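Local coordinates for protein indole-3-pyruvate decarboxylase (Azospirillum brasilense, PDB 2NXW) that decarboxylates indole-3-pyruvate to indole-3-acetaldehyde with thiamine diphosphate and a bound metal ion, a step in the biosynthesis of the plant hormone auxin, at residues E372-M377 with V511-R516; M400-F405 with V544-L549; V447-F452 with L473-S478; W497-M502 with L535-I540. One frame throughout, in Å; residues are numbered along the deposited sequence.

Interaction 1. Residues E372-M377 with V511-R516; sequences EPIAPM and VRVRTR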
loop_
_atom_site.group_PDB
_atom_site.type_symbol
_atom_site.label_atom_id
_atom_site.label_comp_id
_atom_site.label_asym_id
_atom_site.label_seq_id
_atom_site.Cartn_x
_atom_site.Cartn_y
_atom_site.Cartn_z
ATOM N N GLU A 372 25.183 45.478 23.267
ATOM C CA GLU A 372 25.118 44.783 21.987
ATOM C C GLU A 372 23.865 43.920 21.874
ATOM O O GLU A 372 23.278 43.525 22.888
ATOM C CB GLU A 372 26.335 43.872 21.809
ATOM C CG GLU A 372 27.668 44.590 21.672
ATOM C CD GLU A 372 27.714 45.527 20.477
ATOM O OE1 GLU A 372 27.132 45.197 19.418
ATOM O OE2 GLU A 372 28.354 46.589 20.599
ATOM N N PRO A 373 23.429 43.625 20.640
ATOM C CA PRO A 373 22.242 42.790 20.457
ATOM C C PRO A 373 22.520 41.373 20.957
ATOM O O PRO A 373 23.663 40.990 21.204
ATOM C CB PRO A 373 21.989 42.856 18.949
ATOM C CG PRO A 373 23.342 43.186 18.374
ATOM C CD PRO A 373 23.880 44.188 19.356
ATOM N N ILE A 374 21.455 40.601 21.110
ATOM C CA ILE A 374 21.558 39.239 21.610
ATOM C C ILE A 374 21.716 38.202 20.507
ATOM O O ILE A 374 21.030 38.259 19.486
ATOM C CB ILE A 374 20.294 38.901 22.413
ATOM C CG1 ILE A 374 20.170 39.854 23.599
ATOM C CG2 ILE A 374 20.323 37.444 22.898
ATOM C CD1 ILE A 374 18.743 39.932 24.130
ATOM N N ALA A 375 22.619 37.253 20.732
ATOM C CA ALA A 375 22.825 36.144 19.812
ATOM C C ALA A 375 22.490 34.887 20.621
ATOM O O ALA A 375 22.530 34.911 21.850
ATOM C CB ALA A 375 24.275 36.097 19.331
ATOM N N PRO A 376 22.146 33.782 19.948
ATOM C CA PRO A 376 21.825 32.561 20.693
ATOM C C PRO A 376 22.912 32.158 21.702
ATOM O O PRO A 376 22.606 31.723 22.814
ATOM C CB PRO A 376 21.647 31.525 19.588
ATOM C CG PRO A 376 21.027 32.333 18.487
ATOM C CD PRO A 376 21.852 33.613 18.508
ATOM N N MET A 377 24.186 32.298 21.338
ATOM C CA MET A 377 25.234 31.910 22.276
ATOM C C MET A 377 25.254 32.766 23.542
ATOM O O MET A 377 25.738 32.319 24.586
ATOM C CB MET A 377 26.611 31.928 21.604
ATOM C CG MET A 377 26.772 30.882 20.503
ATOM S SD MET A 377 26.246 29.208 20.951
ATOM C CE MET A 377 27.592 28.687 21.997
ATOM N N VAL A 511 8.804 39.990 29.578
ATOM C CA VAL A 511 9.696 41.104 29.324
ATOM C C VAL A 511 10.405 40.892 27.994
ATOM O O VAL A 511 10.876 39.797 27.697
ATOM C CB VAL A 511 10.737 41.293 30.471
ATOM C CG1 VAL A 511 11.608 40.082 30.622
ATOM C CG2 VAL A 511 11.583 42.538 30.208
ATOM N N ARG A 512 10.445 41.942 27.179
ATOM C CA ARG A 512 11.140 41.880 25.894
ATOM C C ARG A 512 12.520 42.486 26.119
ATOM O O ARG A 512 12.642 43.593 26.655
ATOM C CB ARG A 512 10.390 42.681 24.829
ATOM C CG ARG A 512 11.185 42.872 23.532
ATOM C CD ARG A 512 10.365 43.549 22.439
ATOM N NE ARG A 512 9.450 42.610 21.796
ATOM C CZ ARG A 512 8.934 42.778 20.585
ATOM N NH1 ARG A 512 9.221 43.871 19.882
ATOM N NH2 ARG A 512 8.202 41.821 20.036
ATOM N N VAL A 513 13.556 41.759 25.730
ATOM C CA VAL A 513 14.920 42.236 25.903
ATOM C C VAL A 513 15.628 42.289 24.552
ATOM O O VAL A 513 15.441 41.407 23.707
ATOM C CB VAL A 513 15.727 41.340 26.905
ATOM C CG1 VAL A 513 15.104 41.436 28.300
ATOM C CG2 VAL A 513 15.749 39.885 26.447
ATOM N N ARG A 514 16.409 43.351 24.346
ATOM C CA ARG A 514 17.151 43.544 23.098
ATOM C C ARG A 514 18.669 43.547 23.249
ATOM O O ARG A 514 19.386 43.263 22.285
ATOM C CB ARG A 514 16.723 44.849 22.431
ATOM C CG ARG A 514 15.313 44.821 21.877
ATOM C CD ARG A 514 15.004 46.090 21.071
ATOM N NE ARG A 514 13.695 46.008 20.438
ATOM C CZ ARG A 514 13.445 45.314 19.332
ATOM N NH1 ARG A 514 14.424 44.649 18.731
ATOM N NH2 ARG A 514 12.216 45.282 18.837
ATOM N N THR A 515 19.169 43.896 24.432
ATOM C CA THR A 515 20.613 43.914 24.645
ATOM C C THR A 515 21.074 42.823 25.592
ATOM O O THR A 515 20.276 42.245 26.351
ATOM C CB THR A 515 21.089 45.254 25.220
ATOM O OG1 THR A 515 20.573 45.410 26.548
ATOM C CG2 THR A 515 20.603 46.405 24.362
ATOM N N ARG A 516 22.367 42.529 25.552
ATOM C CA ARG A 516 22.914 41.515 26.419
ATOM C C ARG A 516 22.753 41.888 27.890
ATOM O O ARG A 516 22.517 41.022 28.727
ATOM C CB ARG A 516 24.373 41.257 26.053
ATOM C CG ARG A 516 24.498 40.673 24.651
ATOM C CD ARG A 516 25.854 40.071 24.355
ATOM N NE ARG A 516 26.912 41.067 24.207
ATOM C CZ ARG A 516 28.056 40.836 23.573
ATOM N NH1 ARG A 516 28.280 39.647 23.021
ATOM N NH2 ARG A 516 28.987 41.784 23.509
HETATM O O HOH W 1 19.033 41.783 20.124
#
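A partly buried backbone-to-backbone contact joins E372, P373 and I374 to T515 and R516 at the margin of the C-terminal thiamine-diphosphate-binding domain, where the outermost strand 509-513 of its parallel sheet turns into helix 516-528. The loop of residues 372-375, which leads into helix 376-388, lies against that turn. R516 N donates to E372 O at 3.0 Å, and the amide sits almost in line with the carbonyl, at a C=O...N angle of 169°. Two CA-H...O contacts reinforce it: T515 CA reaches E372 O and P373 CA reaches R514 O. A water accepts from I374 N and donates to R514 O, bridging the backbones where they part.

The guanidinium of R516 turns one face to E372 CB, and the two side chains run side by side, their carboxylate and guanidinium planes 78° apart. They make no salt bridge, for the arginine's charge is paired instead with D370. At the buried end, I374 swings CG1 opposite its carbonyl carbon (chi1 -61°), which brings CD1 to the strand end. I374 CD1 lies 3.6 Å from V513 O and 3.8 Å from V513 CG2.

Interaction 2. Residues M400-F405 with V544-L549; sequences MGDCLF and VLSDTL. With TPP (thiamine diphosphate), chain E.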
loop_
_atom_site.group_PDB
_atom_site.type_symbol
_atom_site.label_atom_id
_atom_site.label_comp_id
_atom_site.label_asym_id
_atom_site.label_seq_id
_atom_site.Cartn_x
_atom_site.Cartn_y
_atom_site.Cartn_z
ATOM N N MET A 400 11.654 22.549 18.608
ATOM C CA MET A 400 12.532 22.346 17.461
ATOM C C MET A 400 12.820 23.730 16.886
ATOM O O MET A 400 11.906 24.550 16.739
ATOM C CB MET A 400 11.842 21.479 16.401
ATOM C CG MET A 400 12.636 21.337 15.110
ATOM S SD MET A 400 14.262 20.633 15.380
ATOM C CE MET A 400 14.873 20.598 13.705
ATOM N N GLY A 401 14.090 23.977 16.577
ATOM C CA GLY A 401 14.521 25.265 16.040
ATOM C C GLY A 401 15.907 25.549 16.589
ATOM O O GLY A 401 16.524 24.679 17.198
ATOM N N ASP A 402 16.434 26.753 16.382
ATOM C CA ASP A 402 17.757 27.045 16.917
ATOM C C ASP A 402 17.749 26.987 18.448
ATOM O O ASP A 402 18.796 26.847 19.078
ATOM C CB ASP A 402 18.266 28.403 16.413
ATOM C CG ASP A 402 19.784 28.528 16.514
ATOM O OD1 ASP A 402 20.461 27.496 16.713
ATOM O OD2 ASP A 402 20.293 29.663 16.387
ATOM N N CYS A 403 16.566 27.066 19.058
ATOM C CA CYS A 403 16.497 26.950 20.513
ATOM C C CYS A 403 17.086 25.599 20.967
ATOM O O CYS A 403 17.769 25.532 21.988
ATOM C CB CYS A 403 15.048 27.085 20.994
ATOM S SG CYS A 403 13.859 25.915 20.275
ATOM N N LEU A 404 16.852 24.541 20.191
ATOM C CA LEU A 404 17.375 23.211 20.512
ATOM C C LEU A 404 18.891 23.169 20.303
ATOM O O LEU A 404 19.627 22.630 21.120
ATOM C CB LEU A 404 16.718 22.151 19.628
ATOM C CG LEU A 404 17.299 20.740 19.764
ATOM C CD1 LEU A 404 17.338 20.298 21.227
ATOM C CD2 LEU A 404 16.467 19.790 18.934
ATOM N N PHE A 405 19.351 23.730 19.193
ATOM C CA PHE A 405 20.778 23.751 18.910
ATOM C C PHE A 405 21.534 24.566 19.964
ATOM O O PHE A 405 22.673 24.243 20.305
ATOM C CB PHE A 405 21.004 24.299 17.495
ATOM C CG PHE A 405 20.615 23.335 16.412
ATOM C CD1 PHE A 405 21.581 22.590 15.741
ATOM C CD2 PHE A 405 19.278 23.135 16.086
ATOM C CE1 PHE A 405 21.223 21.660 14.762
ATOM C CE2 PHE A 405 18.904 22.201 15.109
ATOM C CZ PHE A 405 19.888 21.460 14.443
ATOM N N VAL A 544 21.696 35.215 12.625
ATOM C CA VAL A 544 22.553 34.966 13.783
ATOM C C VAL A 544 22.146 33.625 14.365
ATOM O O VAL A 544 21.020 33.457 14.832
ATOM C CB VAL A 544 22.387 36.096 14.813
ATOM C CG1 VAL A 544 23.346 35.899 15.983
ATOM C CG2 VAL A 544 22.668 37.447 14.126
ATOM N N LEU A 545 23.074 32.677 14.325
ATOM C CA LEU A 545 22.820 31.304 14.755
ATOM C C LEU A 545 23.688 30.825 15.901
ATOM O O LEU A 545 24.760 31.366 16.158
ATOM C CB LEU A 545 23.073 30.361 13.571
ATOM C CG LEU A 545 22.537 30.810 12.216
ATOM C CD1 LEU A 545 22.970 29.830 11.136
ATOM C CD2 LEU A 545 21.020 30.909 12.278
ATOM N N SER A 546 23.221 29.781 16.574
ATOM C CA SER A 546 24.004 29.165 17.639
ATOM C C SER A 546 25.219 28.517 16.964
ATOM O O SER A 546 25.194 28.256 15.760
ATOM C CB SER A 546 23.196 28.066 18.337
ATOM O OG SER A 546 22.937 26.979 17.461
ATOM N N ASP A 547 26.272 28.243 17.723
ATOM C CA ASP A 547 27.447 27.609 17.117
ATOM C C ASP A 547 27.112 26.211 16.579
ATOM O O ASP A 547 27.619 25.787 15.528
ATOM C CB ASP A 547 28.587 27.497 18.131
ATOM C CG ASP A 547 29.174 28.847 18.521
ATOM O OD1 ASP A 547 28.852 29.877 17.892
ATOM O OD2 ASP A 547 29.984 28.868 19.468
ATOM N N THR A 548 26.259 25.480 17.290
ATOM C CA THR A 548 25.912 24.141 16.845
ATOM C C THR A 548 25.097 24.170 15.549
ATOM O O THR A 548 25.315 23.340 14.661
ATOM C CB THR A 548 25.155 23.384 17.964
ATOM O OG1 THR A 548 25.964 23.393 19.148
ATOM C CG2 THR A 548 24.869 21.948 17.558
ATOM N N LEU A 549 24.172 25.120 15.417
ATOM C CA LEU A 549 23.404 25.183 14.181
ATOM C C LEU A 549 24.334 25.627 13.055
ATOM O O LEU A 549 24.226 25.131 11.941
ATOM C CB LEU A 549 22.212 26.145 14.306
ATOM C CG LEU A 549 21.378 26.305 13.021
ATOM C CD1 LEU A 549 20.888 24.941 12.524
ATOM C CD2 LEU A 549 20.201 27.228 13.295
HETATM N "N1'" TPP E . 5.670 22.201 11.221
HETATM C "C2'" TPP E . 5.887 21.419 12.290
HETATM C CM2 TPP E . 4.713 21.006 13.165
HETATM N "N3'" TPP E . 7.118 20.994 12.589
HETATM C "C4'" TPP E . 8.203 21.330 11.834
HETATM N "N4'" TPP E . 9.422 20.812 12.148
HETATM C "C5'" TPP E . 8.032 22.215 10.721
HETATM C "C6'" TPP E . 6.713 22.619 10.427
HETATM C "C7'" TPP E . 9.206 22.691 9.836
HETATM N N3 TPP E . 10.205 23.603 10.560
HETATM C C2 TPP E . 11.341 23.067 11.014
HETATM S S1 TPP E . 12.203 24.420 11.722
HETATM C C5 TPP E . 11.009 25.663 11.363
HETATM C C4 TPP E . 10.003 24.961 10.705
HETATM C CM4 TPP E . 8.728 25.684 10.189
HETATM C C6 TPP E . 11.130 27.091 11.717
HETATM C C7 TPP E . 11.073 27.248 13.248
HETATM O O7 TPP E . 10.970 28.632 13.468
HETATM P PA TPP E . 11.221 29.022 14.982
HETATM O O1A TPP E . 10.288 28.302 15.952
HETATM O O2A TPP E . 11.006 30.534 15.023
HETATM O O3A TPP E . 12.718 28.715 15.432
HETATM P PB TPP E . 14.004 29.214 14.517
HETATM O O1B TPP E . 13.789 30.655 14.050
HETATM O O2B TPP E . 15.216 29.075 15.482
HETATM O O3B TPP E . 14.207 28.275 13.337
HETATM O O HOH W 2 18.611 31.767 15.889
HETATM O O HOH W 3 25.052 25.815 20.098
#
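D402 grips the turn before helix 547-558 with both carboxylate oxygens. S546 OG donates to OD1 of D402 at 2.6 Å and S546 N donates to OD2 of D402 at 2.9 Å, each on the syn side of its oxygen. S546 OG also accepts from L549 N at 3.0 Å, the N-cap bond of this helix. With CG trans to its own amide nitrogen (chi1 -159°), D402 reaches across to the serine while D402 N donates to O2B of thiamine diphosphate at 2.8 Å. An alanine here would probably leave S546 OG and S546 N without the carboxylate that accepts from both, and the cap less firmly held.

Packing is close beside this pair: L549 CD1 stands over the centre of the F405 ring in a CH-pi contact, 3.9 Å from the centroid and 7° off the normal. The margins are bridged by water: one donates to F405 O and accepts from T548 N, and another is 2.7 Å from D402 OD2 on the V544 side.

Helix 376-388 flanks D402 and S546 through P376, helix 480-485 meets F405 through M481, and F552 in helix 547-558 meets the F405 ring edge-to-face.

Interaction 3. Residues V447-F452 with L473-S478; sequences VGDGAF and LFNNAS. With MG (magnesium ion), chain C; TPP (thiamine diphosphate), chain E.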
loop_
_atom_site.group_PDB
_atom_site.type_symbol
_atom_site.label_atom_id
_atom_site.label_comp_id
_atom_site.label_asym_id
_atom_site.label_seq_id
_atom_site.Cartn_x
_atom_site.Cartn_y
_atom_site.Cartn_z
ATOM N N VAL A 447 12.281 28.141 23.300
ATOM C CA VAL A 447 11.370 28.001 22.170
ATOM C C VAL A 447 11.509 29.202 21.235
ATOM O O VAL A 447 11.745 30.324 21.685
ATOM C CB VAL A 447 9.903 27.912 22.730
ATOM C CG1 VAL A 447 9.592 29.150 23.588
ATOM C CG2 VAL A 447 8.884 27.772 21.605
ATOM N N GLY A 448 11.358 28.957 19.939
ATOM C CA GLY A 448 11.455 30.035 18.963
ATOM C C GLY A 448 10.125 30.739 18.740
ATOM O O GLY A 448 9.083 30.308 19.237
ATOM N N ASP A 449 10.137 31.835 17.986
ATOM C CA ASP A 449 8.911 32.568 17.732
ATOM C C ASP A 449 7.895 31.786 16.894
ATOM O O ASP A 449 6.693 31.832 17.155
ATOM C CB ASP A 449 9.214 33.954 17.098
ATOM C CG ASP A 449 10.089 33.886 15.843
ATOM O OD1 ASP A 449 11.170 33.248 15.858
ATOM O OD2 ASP A 449 9.683 34.527 14.852
ATOM N N GLY A 450 8.382 31.058 15.896
ATOM C CA GLY A 450 7.477 30.269 15.077
ATOM C C GLY A 450 6.779 29.208 15.907
ATOM O O GLY A 450 5.554 29.027 15.813
ATOM N N ALA A 451 7.548 28.510 16.737
ATOM C CA ALA A 451 6.962 27.467 17.582
ATOM C C ALA A 451 6.044 28.038 18.660
ATOM O O ALA A 451 5.022 27.431 18.990
ATOM C CB ALA A 451 8.046 26.635 18.223
ATOM N N PHE A 452 6.399 29.194 19.214
ATOM C CA PHE A 452 5.547 29.774 20.237
ATOM C C PHE A 452 4.178 30.127 19.650
ATOM O O PHE A 452 3.161 29.993 20.318
ATOM C CB PHE A 452 6.200 31.019 20.838
ATOM C CG PHE A 452 5.554 31.472 22.113
ATOM C CD1 PHE A 452 6.065 31.073 23.344
ATOM C CD2 PHE A 452 4.412 32.261 22.082
ATOM C CE1 PHE A 452 5.432 31.464 24.537
ATOM C CE2 PHE A 452 3.773 32.648 23.264
ATOM C CZ PHE A 452 4.294 32.242 24.493
ATOM N N LEU A 473 12.033 32.842 24.979
ATOM C CA LEU A 473 11.520 32.824 23.616
ATOM C C LEU A 473 12.512 33.529 22.705
ATOM O O LEU A 473 12.777 34.719 22.872
ATOM C CB LEU A 473 10.158 33.522 23.597
ATOM C CG LEU A 473 9.214 33.369 22.397
ATOM C CD1 LEU A 473 7.879 34.049 22.732
ATOM C CD2 LEU A 473 9.841 33.976 21.127
ATOM N N PHE A 474 13.056 32.777 21.751
ATOM C CA PHE A 474 14.039 33.280 20.790
ATOM C C PHE A 474 13.243 33.959 19.674
ATOM O O PHE A 474 12.717 33.289 18.779
ATOM C CB PHE A 474 14.850 32.104 20.205
ATOM C CG PHE A 474 15.838 31.467 21.162
ATOM C CD1 PHE A 474 17.107 31.113 20.715
ATOM C CD2 PHE A 474 15.481 31.154 22.481
ATOM C CE1 PHE A 474 18.010 30.459 21.550
ATOM C CE2 PHE A 474 16.379 30.496 23.329
ATOM C CZ PHE A 474 17.647 30.148 22.862
ATOM N N ASN A 475 13.163 35.286 19.705
ATOM C CA ASN A 475 12.371 35.973 18.696
ATOM C C ASN A 475 13.193 36.627 17.602
ATOM O O ASN A 475 13.662 37.766 17.755
ATOM C CB ASN A 475 11.455 37.025 19.341
ATOM C CG ASN A 475 10.385 37.520 18.383
ATOM O OD1 ASN A 475 10.442 37.242 17.181
ATOM N ND2 ASN A 475 9.418 38.260 18.895
ATOM N N ASN A 476 13.368 35.903 16.498
ATOM C CA ASN A 476 14.101 36.447 15.360
ATOM C C ASN A 476 13.145 36.792 14.211
ATOM O O ASN A 476 13.593 37.076 13.102
ATOM C CB ASN A 476 15.224 35.490 14.880
ATOM C CG ASN A 476 14.760 34.039 14.684
ATOM O OD1 ASN A 476 13.574 33.761 14.533
ATOM N ND2 ASN A 476 15.720 33.118 14.658
ATOM N N ALA A 477 11.838 36.825 14.488
ATOM C CA ALA A 477 10.817 37.143 13.472
ATOM C C ALA A 477 11.155 36.351 12.222
ATOM O O ALA A 477 11.234 36.889 11.107
ATOM C CB ALA A 477 10.827 38.644 13.168
ATOM N N SER A 478 11.322 35.050 12.414
ATOM C CA SER A 478 11.753 34.201 11.321
ATOM C C SER A 478 11.645 32.721 11.615
ATOM O O SER A 478 11.728 32.291 12.771
ATOM C CB SER A 478 13.238 34.507 11.062
ATOM O OG SER A 478 13.810 33.702 10.048
HETATM MG MG MG C . 12.420 32.045 14.760
HETATM N "N1'" TPP E . 5.670 22.201 11.221
HETATM C "C2'" TPP E . 5.887 21.419 12.290
HETATM C CM2 TPP E . 4.713 21.006 13.165
HETATM N "N3'" TPP E . 7.118 20.994 12.589
HETATM C "C4'" TPP E . 8.203 21.330 11.834
HETATM N "N4'" TPP E . 9.422 20.812 12.148
HETATM C "C5'" TPP E . 8.032 22.215 10.721
HETATM C "C6'" TPP E . 6.713 22.619 10.427
HETATM C "C7'" TPP E . 9.206 22.691 9.836
HETATM N N3 TPP E . 10.205 23.603 10.560
HETATM C C2 TPP E . 11.341 23.067 11.014
HETATM S S1 TPP E . 12.203 24.420 11.722
HETATM C C5 TPP E . 11.009 25.663 11.363
HETATM C C4 TPP E . 10.003 24.961 10.705
HETATM C CM4 TPP E . 8.728 25.684 10.189
HETATM C C6 TPP E . 11.130 27.091 11.717
HETATM C C7 TPP E . 11.073 27.248 13.248
HETATM O O7 TPP E . 10.970 28.632 13.468
HETATM P PA TPP E . 11.221 29.022 14.982
HETATM O O1A TPP E . 10.288 28.302 15.952
HETATM O O2A TPP E . 11.006 30.534 15.023
HETATM O O3A TPP E . 12.718 28.715 15.432
HETATM P PB TPP E . 14.004 29.214 14.517
HETATM O O1B TPP E . 13.789 30.655 14.050
HETATM O O2B TPP E . 15.216 29.075 15.482
HETATM O O3B TPP E . 14.207 28.275 13.337
HETATM O O HOH W 4 13.371 31.763 16.646
#
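V447 and G448 pair in parallel with L473 and F474, neighbouring strands at the middle of the C-terminal sheet. F474 N donates to V447 O at 2.8 Å; the next bond, D449 N to F474 O, is weak and bent as the first strand gives way to helix 449-455. Beyond the strands the chains splay around the diphosphate.

There D449 OD1, N476 OD1 and S478 O bind magnesium, with D449 OD1 at 2.0 Å. Two diphosphate oxygens, O2A and O1B, and a water make six ligands. This is the metal-diphosphate site of thiamine-diphosphate enzymes, with the GDG sequence at its start. G450 N and A451 N donate to O2A and O1A from the helix N-terminus. The second carboxylate oxygen, D449 OD2, accepts from S478 N at 3.0 Å through its syn lone pair, which holds the carboxylate from turning. N475 OD1 closes an Asx turn with A477 N, and its ND2 bonds E537.

On the sheet face that carries V447 and L473, L473 CD1 lies over one face of the F452 ring, 3.7 Å from its centroid and 22° off the normal. An alanine at F452 is likely to open a gap there, taking away the face against which L473 CD1 packs and the ring that meets F499 and W457.

Interaction 4. Residues W497-M502 with L535-I540; sequences WRFADM and LIEAMI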
loop_
_atom_site.group_PDB
_atom_site.type_symbol
_atom_site.label_atom_id
_atom_site.label_comp_id
_atom_site.label_asym_id
_atom_site.label_seq_id
_atom_site.Cartn_x
_atom_site.Cartn_y
_atom_site.Cartn_z
ATOM N N TRP A 497 5.645 39.957 16.558
ATOM C CA TRP A 497 4.590 39.610 17.514
ATOM C C TRP A 497 5.201 40.047 18.850
ATOM O O TRP A 497 6.355 39.713 19.138
ATOM C CB TRP A 497 4.333 38.099 17.551
ATOM C CG TRP A 497 3.716 37.519 16.309
ATOM C CD1 TRP A 497 4.200 37.606 15.024
ATOM C CD2 TRP A 497 2.564 36.667 16.246
ATOM N NE1 TRP A 497 3.423 36.846 14.174
ATOM C CE2 TRP A 497 2.415 36.260 14.896
ATOM C CE3 TRP A 497 1.647 36.201 17.202
ATOM C CZ2 TRP A 497 1.387 35.408 14.481
ATOM C CZ3 TRP A 497 0.621 35.349 16.789
ATOM C CH2 TRP A 497 0.505 34.963 15.437
ATOM N N ARG A 498 4.448 40.806 19.647
ATOM C CA ARG A 498 4.953 41.282 20.937
ATOM C C ARG A 498 4.543 40.274 22.003
ATOM O O ARG A 498 3.584 40.480 22.745
ATOM C CB ARG A 498 4.377 42.661 21.260
ATOM C CG ARG A 498 5.063 43.825 20.553
ATOM C CD ARG A 498 4.848 43.831 19.065
ATOM N NE ARG A 498 3.438 44.005 18.731
ATOM C CZ ARG A 498 2.993 44.386 17.539
ATOM N NH1 ARG A 498 1.691 44.511 17.335
ATOM N NH2 ARG A 498 3.852 44.652 16.564
ATOM N N PHE A 499 5.278 39.175 22.062
ATOM C CA PHE A 499 4.950 38.095 22.982
ATOM C C PHE A 499 4.998 38.482 24.455
ATOM O O PHE A 499 4.091 38.120 25.220
ATOM C CB PHE A 499 5.872 36.903 22.707
ATOM C CG PHE A 499 5.730 36.323 21.311
ATOM C CD1 PHE A 499 4.589 35.610 20.944
ATOM C CD2 PHE A 499 6.771 36.441 20.390
ATOM C CE1 PHE A 499 4.490 35.006 19.676
ATOM C CE2 PHE A 499 6.679 35.846 19.122
ATOM C CZ PHE A 499 5.543 35.126 18.770
ATOM N N ALA A 500 6.031 39.219 24.855
ATOM C CA ALA A 500 6.137 39.632 26.253
ATOM C C ALA A 500 4.906 40.438 26.645
ATOM O O ALA A 500 4.398 40.282 27.761
ATOM C CB ALA A 500 7.406 40.452 26.486
ATOM N N ASP A 501 4.433 41.301 25.744
ATOM C CA ASP A 501 3.245 42.118 26.006
ATOM C C ASP A 501 1.967 41.296 26.146
ATOM O O ASP A 501 0.954 41.784 26.651
ATOM C CB ASP A 501 3.010 43.125 24.878
ATOM C CG ASP A 501 4.008 44.270 24.868
ATOM O OD1 ASP A 501 4.763 44.452 25.850
ATOM O OD2 ASP A 501 4.012 45.007 23.851
ATOM N N MET A 502 1.988 40.057 25.668
ATOM C CA MET A 502 0.805 39.217 25.752
ATOM C C MET A 502 0.809 38.310 26.981
ATOM O O MET A 502 -0.196 37.672 27.284
ATOM C CB MET A 502 0.699 38.370 24.477
ATOM C CG MET A 502 0.567 39.210 23.215
ATOM S SD MET A 502 0.624 38.213 21.675
ATOM C CE MET A 502 -0.986 37.555 21.672
ATOM N N LEU A 535 8.236 34.866 31.190
ATOM C CA LEU A 535 8.540 34.815 29.769
ATOM C C LEU A 535 9.551 35.897 29.395
ATOM O O LEU A 535 9.286 37.092 29.538
ATOM C CB LEU A 535 7.251 35.001 28.964
ATOM C CG LEU A 535 7.394 35.053 27.438
ATOM C CD1 LEU A 535 7.969 33.743 26.935
ATOM C CD2 LEU A 535 6.034 35.317 26.803
ATOM N N ILE A 536 10.721 35.465 28.950
ATOM C CA ILE A 536 11.763 36.389 28.513
ATOM C C ILE A 536 11.774 36.311 26.988
ATOM O O ILE A 536 12.149 35.281 26.418
ATOM C CB ILE A 536 13.157 35.986 29.054
ATOM C CG1 ILE A 536 13.149 35.994 30.592
ATOM C CG2 ILE A 536 14.223 36.976 28.526
ATOM C CD1 ILE A 536 14.404 35.389 31.210
ATOM N N GLU A 537 11.346 37.390 26.343
ATOM C CA GLU A 537 11.301 37.452 24.886
ATOM C C GLU A 537 12.602 38.096 24.423
ATOM O O GLU A 537 12.756 39.323 24.495
ATOM C CB GLU A 537 10.092 38.277 24.443
ATOM C CG GLU A 537 9.978 38.385 22.934
ATOM C CD GLU A 537 8.901 39.342 22.488
ATOM O OE1 GLU A 537 8.489 40.223 23.279
ATOM O OE2 GLU A 537 8.473 39.221 21.320
ATOM N N ALA A 538 13.524 37.265 23.949
ATOM C CA ALA A 538 14.836 37.735 23.513
ATOM C C ALA A 538 14.835 38.029 22.030
ATOM O O ALA A 538 14.688 37.114 21.221
ATOM C CB ALA A 538 15.897 36.691 23.831
ATOM N N MET A 539 14.990 39.303 21.675
ATOM C CA MET A 539 15.025 39.687 20.267
ATOM C C MET A 539 16.401 39.323 19.702
ATOM O O MET A 539 17.434 39.659 20.274
ATOM C CB MET A 539 14.765 41.187 20.125
ATOM C CG MET A 539 13.502 41.669 20.850
ATOM S SD MET A 539 12.014 40.672 20.454
ATOM C CE MET A 539 11.749 41.167 18.743
ATOM N N ILE A 540 16.403 38.613 18.580
ATOM C CA ILE A 540 17.640 38.164 17.947
ATOM C C ILE A 540 17.580 38.507 16.464
ATOM O O ILE A 540 16.553 38.304 15.830
ATOM C CB ILE A 540 17.776 36.631 18.079
ATOM C CG1 ILE A 540 17.775 36.237 19.554
ATOM C CG2 ILE A 540 19.050 36.133 17.380
ATOM C CD1 ILE A 540 17.718 34.717 19.781
HETATM O O HOH W 5 6.454 42.164 23.627
#
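The short, weakly bonded helical turn about 499-502 faces strand 534-539 of the parallel sheet, with A500 and E537 closest at 5.8 Å between CA atoms. E537 carries the contact, receiving two successive backbone amides, those of F499 and A500. With CG trans to its backbone N (chi1 -180°) and the chain extended beyond, its carboxylate stands well off the strand. F499 N donates to E537 OE2 at 3.3 Å, and A500 N donates to E537 OE1 at 3.1 Å with an N-H...O angle of 165°. Both amides come from above the carboxylate plane, A500 N the more steeply, at 69° out of it. OE1 also accepts from a water that takes the N-H of D501, while OE2 is shared with R512 and N475; both oxygens thus have several donors, although W497 O, another acceptor, lies 3.1 Å from E537 OE2. The positive arginine and the amide donors would probably favour the ionised form.

R463 of the second subunit makes a cation-pi contact with the W497 ring, and R498 also touches that subunit. The F499 ring crosses the E537 side chain at about a right angle. E537 OE2 sits at its edge, near the ring plane, 3.4 Å from F499 CD2.

How the interactions relate
Interactions 1, 3 and 4 all reach the parallel sheet of the C-terminal domain; interaction 2 joins helices beside it. Interaction 3 is buried at the metal and cofactor, and interaction 2 shares thiamine diphosphate with it; C403 packs against V447 and F474. Interaction 4 is also buried but lies one strand further out, joined to interaction 3 by the backbone pairing of strands 470-475 and 534-539. Interaction 1 is the most exposed, at the edge strand, and strands 509-513 and 534-539 bond through V511, V513 and E537. The chemistry follows: a carboxylate accepts backbone amides in 2, 3 and 4, with metal coordination added in 3, while main-chain and water bonds serve in 1.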